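Local coordinates for protein glycerol Dehydrogenase (Unidentified, PDB 5XN8) that probably catalyses the NAD-dependent oxidation of glycerol to dihydroxyacetone, letting microorganisms use glycerol as a carbon source without oxygen, at residues L283-S288 with E334-M339. Sequence-based numbering, arbitrary orientation.
Sequences LVLQNS and ETIHNM
In the all-helical C-terminal half of this iron-containing alcohol dehydrogenase fold, the C-terminal end of helix 271-285 meets a 3-10 turn, residues 335-338, in the loop leading to helix 345-363. Leu285 and Gln286 face Ile336 of the turn and Met339, the residue just after it. Leu285 CD2 rests against Ile336 CD1 at 4.0 Å, the two side chains crossing at about a right angle. Ile336 reaches it because CG1 lies anti to the backbone N (chi1 -160°) and CD1 extends the chain (chi2 159°), bringing the tip to Leu285. Around this pair close Gln347 and Val348 of helix 345-363 and Ala252 and Ala255 of helix 252-260. The side chain of Ile336 lies about 9 Å from that of His254, a ligand of the zinc ion, which places the turn near the metal site. Asn338 ND2 and Thr335 OG1 fasten it to the carbonyls of Leu250 and Ala251, and its own backbone closes through Met339 N to Ile336 O, 3.1 Å. Met339 bends at chi2 and chi3 and crosses Gln286, whose OE1 accepts a hydrogen bond from Gln282 NE2, at about a right angle. Its methyl CE makes van der Waals contact with Gln286 CB at 4.0 Å and comes within 3.3 Å of Gln286 OE1.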
ATOM      1  N   LEU A 283     -16.745  13.412  20.096  1.00 23.68           N
ATOM      2  CA  LEU A 283     -16.065  12.211  19.589  1.00 23.98           C
ATOM      3  C   LEU A 283     -16.357  10.963  20.420  1.00 23.96           C
ATOM      4  O   LEU A 283     -16.573   9.879  19.879  1.00 24.62           O
ATOM      5  CB  LEU A 283     -14.549  12.424  19.533  1.00 24.12           C
ATOM      6  CG  LEU A 283     -13.982  13.481  18.593  1.00 24.52           C
ATOM      7  CD1 LEU A 283     -12.466  13.486  18.709  1.00 25.07           C
ATOM      8  CD2 LEU A 283     -14.425  13.267  17.161  1.00 24.44           C
ATOM      9  N   VAL A 284     -16.348  11.122  21.735  1.00 24.95           N
ATOM     10  CA  VAL A 284     -16.715  10.061  22.677  1.00 24.46           C
ATOM     11  C   VAL A 284     -18.202   9.732  22.562  1.00 24.78           C
ATOM     12  O   VAL A 284     -18.600   8.579  22.730  1.00 25.97           O
ATOM     13  CB  VAL A 284     -16.368  10.467  24.124  1.00 25.04           C
ATOM     14  CG1 VAL A 284     -16.924   9.464  25.134  1.00 25.84           C
ATOM     15  CG2 VAL A 284     -14.851  10.593  24.282  1.00 24.44           C
ATOM     16  N   LEU A 285     -19.004  10.755  22.277  1.00 24.86           N
ATOM     17  CA  LEU A 285     -20.455  10.631  22.114  1.00 25.69           C
ATOM     18  C   LEU A 285     -20.850   9.816  20.879  1.00 26.33           C
ATOM     19  O   LEU A 285     -21.701   8.928  20.972  1.00 26.16           O
ATOM     20  CB  LEU A 285     -21.078  12.030  22.029  1.00 26.21           C
ATOM     21  CG  LEU A 285     -22.583  12.193  22.217  1.00 26.51           C
ATOM     22  CD1 LEU A 285     -22.995  11.711  23.595  1.00 27.10           C
ATOM     23  CD2 LEU A 285     -22.952  13.642  22.007  1.00 26.58           C
ATOM     24  N   GLN A 286     -20.239  10.132  19.737  1.00 26.19           N
ATOM     25  CA  GLN A 286     -20.462   9.375  18.483  1.00 28.37           C
ATOM     26  C   GLN A 286     -19.541   8.154  18.326  1.00 29.11           C
ATOM     27  O   GLN A 286     -19.594   7.461  17.315  1.00 28.44           O
ATOM     28  CB  GLN A 286     -20.368  10.304  17.259  1.00 27.66           C
ATOM     29  CG  GLN A 286     -18.968  10.773  16.863  1.00 27.40           C
ATOM     30  CD  GLN A 286     -18.987  12.015  15.977  1.00 27.89           C
ATOM     31  OE1 GLN A 286     -19.913  12.831  16.040  1.00 29.54           O
ATOM     32  NE2 GLN A 286     -17.953  12.179  15.164  1.00 27.15           N
ATOM     33  N   ASN A 287     -18.717   7.887  19.340  1.00 29.53           N
ATOM     34  CA  ASN A 287     -17.801   6.747  19.360  1.00 30.10           C
ATOM     35  C   ASN A 287     -16.876   6.717  18.158  1.00 28.76           C
ATOM     36  O   ASN A 287     -16.825   5.744  17.418  1.00 29.71           O
ATOM     37  CB  ASN A 287     -18.572   5.425  19.502  1.00 30.82           C
ATOM     38  CG  ASN A 287     -17.670   4.274  19.860  1.00 31.06           C
ATOM     39  OD1 ASN A 287     -16.789   4.418  20.708  1.00 31.02           O
ATOM     40  ND2 ASN A 287     -17.864   3.134  19.202  1.00 31.95           N
ATOM     41  N   SER A 288     -16.150   7.815  17.970  1.00 28.09           N
ATOM     42  CA  SER A 288     -15.136   7.882  16.942  1.00 27.51           C
ATOM     43  C   SER A 288     -13.998   6.957  17.347  1.00 26.95           C
ATOM     44  O   SER A 288     -13.807   6.712  18.528  1.00 29.06           O
ATOM     45  CB  SER A 288     -14.694   9.327  16.728  1.00 28.52           C
ATOM     46  OG  SER A 288     -13.694   9.825  17.613  1.00 28.51           O
ATOM     47  N   GLU A 334     -31.715  23.075  21.088  1.00 36.78           N
ATOM     48  CA  GLU A 334     -30.261  22.947  20.993  1.00 35.06           C
ATOM     49  C   GLU A 334     -29.858  22.066  19.827  1.00 33.96           C
ATOM     50  O   GLU A 334     -30.611  21.188  19.401  1.00 34.39           O
ATOM     51  CB  GLU A 334     -29.645  22.420  22.300  1.00 35.34           C
ATOM     52  CG  GLU A 334     -29.546  23.474  23.403  1.00 35.81           C
ATOM     53  CD  GLU A 334     -28.418  24.479  23.209  1.00 35.75           C
ATOM     54  OE1 GLU A 334     -27.744  24.453  22.149  1.00 36.88           O
ATOM     55  OE2 GLU A 334     -28.203  25.304  24.123  1.00 35.19           O
ATOM     56  N   THR A 335     -28.642  22.306  19.342  1.00 33.22           N
ATOM     57  CA  THR A 335     -28.131  21.662  18.140  1.00 30.33           C
ATOM     58  C   THR A 335     -27.681  20.211  18.341  1.00 30.00           C
ATOM     59  O   THR A 335     -27.391  19.536  17.359  1.00 31.20           O
ATOM     60  CB  THR A 335     -26.947  22.460  17.558  1.00 29.84           C
ATOM     61  OG1 THR A 335     -25.914  22.577  18.550  1.00 27.50           O
ATOM     62  CG2 THR A 335     -27.403  23.844  17.087  1.00 29.66           C
ATOM     63  N   ILE A 336     -27.633  19.714  19.573  1.00 28.31           N
ATOM     64  CA  ILE A 336     -27.271  18.309  19.816  1.00 27.48           C
ATOM     65  C   ILE A 336     -28.286  17.302  19.260  1.00 27.05           C
ATOM     66  O   ILE A 336     -27.940  16.148  18.992  1.00 26.69           O
ATOM     67  CB  ILE A 336     -27.040  18.025  21.319  1.00 27.49           C
ATOM     68  CG1 ILE A 336     -26.208  16.757  21.491  1.00 27.37           C
ATOM     69  CG2 ILE A 336     -28.357  17.959  22.088  1.00 27.75           C
ATOM     70  CD1 ILE A 336     -25.522  16.661  22.828  1.00 27.01           C
ATOM     71  N   HIS A 337     -29.531  17.736  19.076  1.00 27.66           N
ATOM     72  CA  HIS A 337     -30.563  16.898  18.458  1.00 27.90           C
ATOM     73  C   HIS A 337     -30.380  16.716  16.944  1.00 26.54           C
ATOM     74  O   HIS A 337     -31.104  15.933  16.324  1.00 26.54           O
ATOM     75  CB  HIS A 337     -31.955  17.447  18.780  1.00 29.64           C
ATOM     76  CG  HIS A 337     -32.195  17.603  20.246  1.00 31.50           C
ATOM     77  ND1 HIS A 337     -32.451  18.824  20.831  1.00 32.95           N
ATOM     78  CD2 HIS A 337     -32.147  16.700  21.255  1.00 32.49           C
ATOM     79  CE1 HIS A 337     -32.589  18.660  22.135  1.00 33.89           C
ATOM     80  NE2 HIS A 337     -32.404  17.382  22.418  1.00 33.87           N
ATOM     81  N   ASN A 338     -29.415  17.427  16.363  1.00 25.00           N
ATOM     82  CA  ASN A 338     -28.937  17.163  15.006  1.00 24.43           C
ATOM     83  C   ASN A 338     -27.985  15.959  14.894  1.00 24.00           C
ATOM     84  O   ASN A 338     -27.585  15.629  13.786  1.00 23.29           O
ATOM     85  CB  ASN A 338     -28.233  18.408  14.426  1.00 24.01           C
ATOM     86  CG  ASN A 338     -29.156  19.613  14.305  1.00 24.21           C
ATOM     87  OD1 ASN A 338     -30.375  19.479  14.211  1.00 25.07           O
ATOM     88  ND2 ASN A 338     -28.566  20.802  14.274  1.00 23.66           N
ATOM     89  N   MET A 339     -27.618  15.309  16.000  1.00 23.87           N
ATOM     90  CA  MET A 339     -26.807  14.078  15.927  1.00 23.59           C
ATOM     91  C   MET A 339     -27.608  12.945  15.291  1.00 23.42           C
ATOM     92  O   MET A 339     -28.829  12.884  15.456  1.00 25.16           O
ATOM     93  CB  MET A 339     -26.298  13.626  17.312  1.00 22.69           C
ATOM     94  CG  MET A 339     -25.327  14.569  17.994  1.00 22.25           C
ATOM     95  SD  MET A 339     -23.773  14.912  17.152  1.00 21.56           S
ATOM     96  CE  MET A 339     -22.863  13.378  17.376  1.00 20.81           C
TER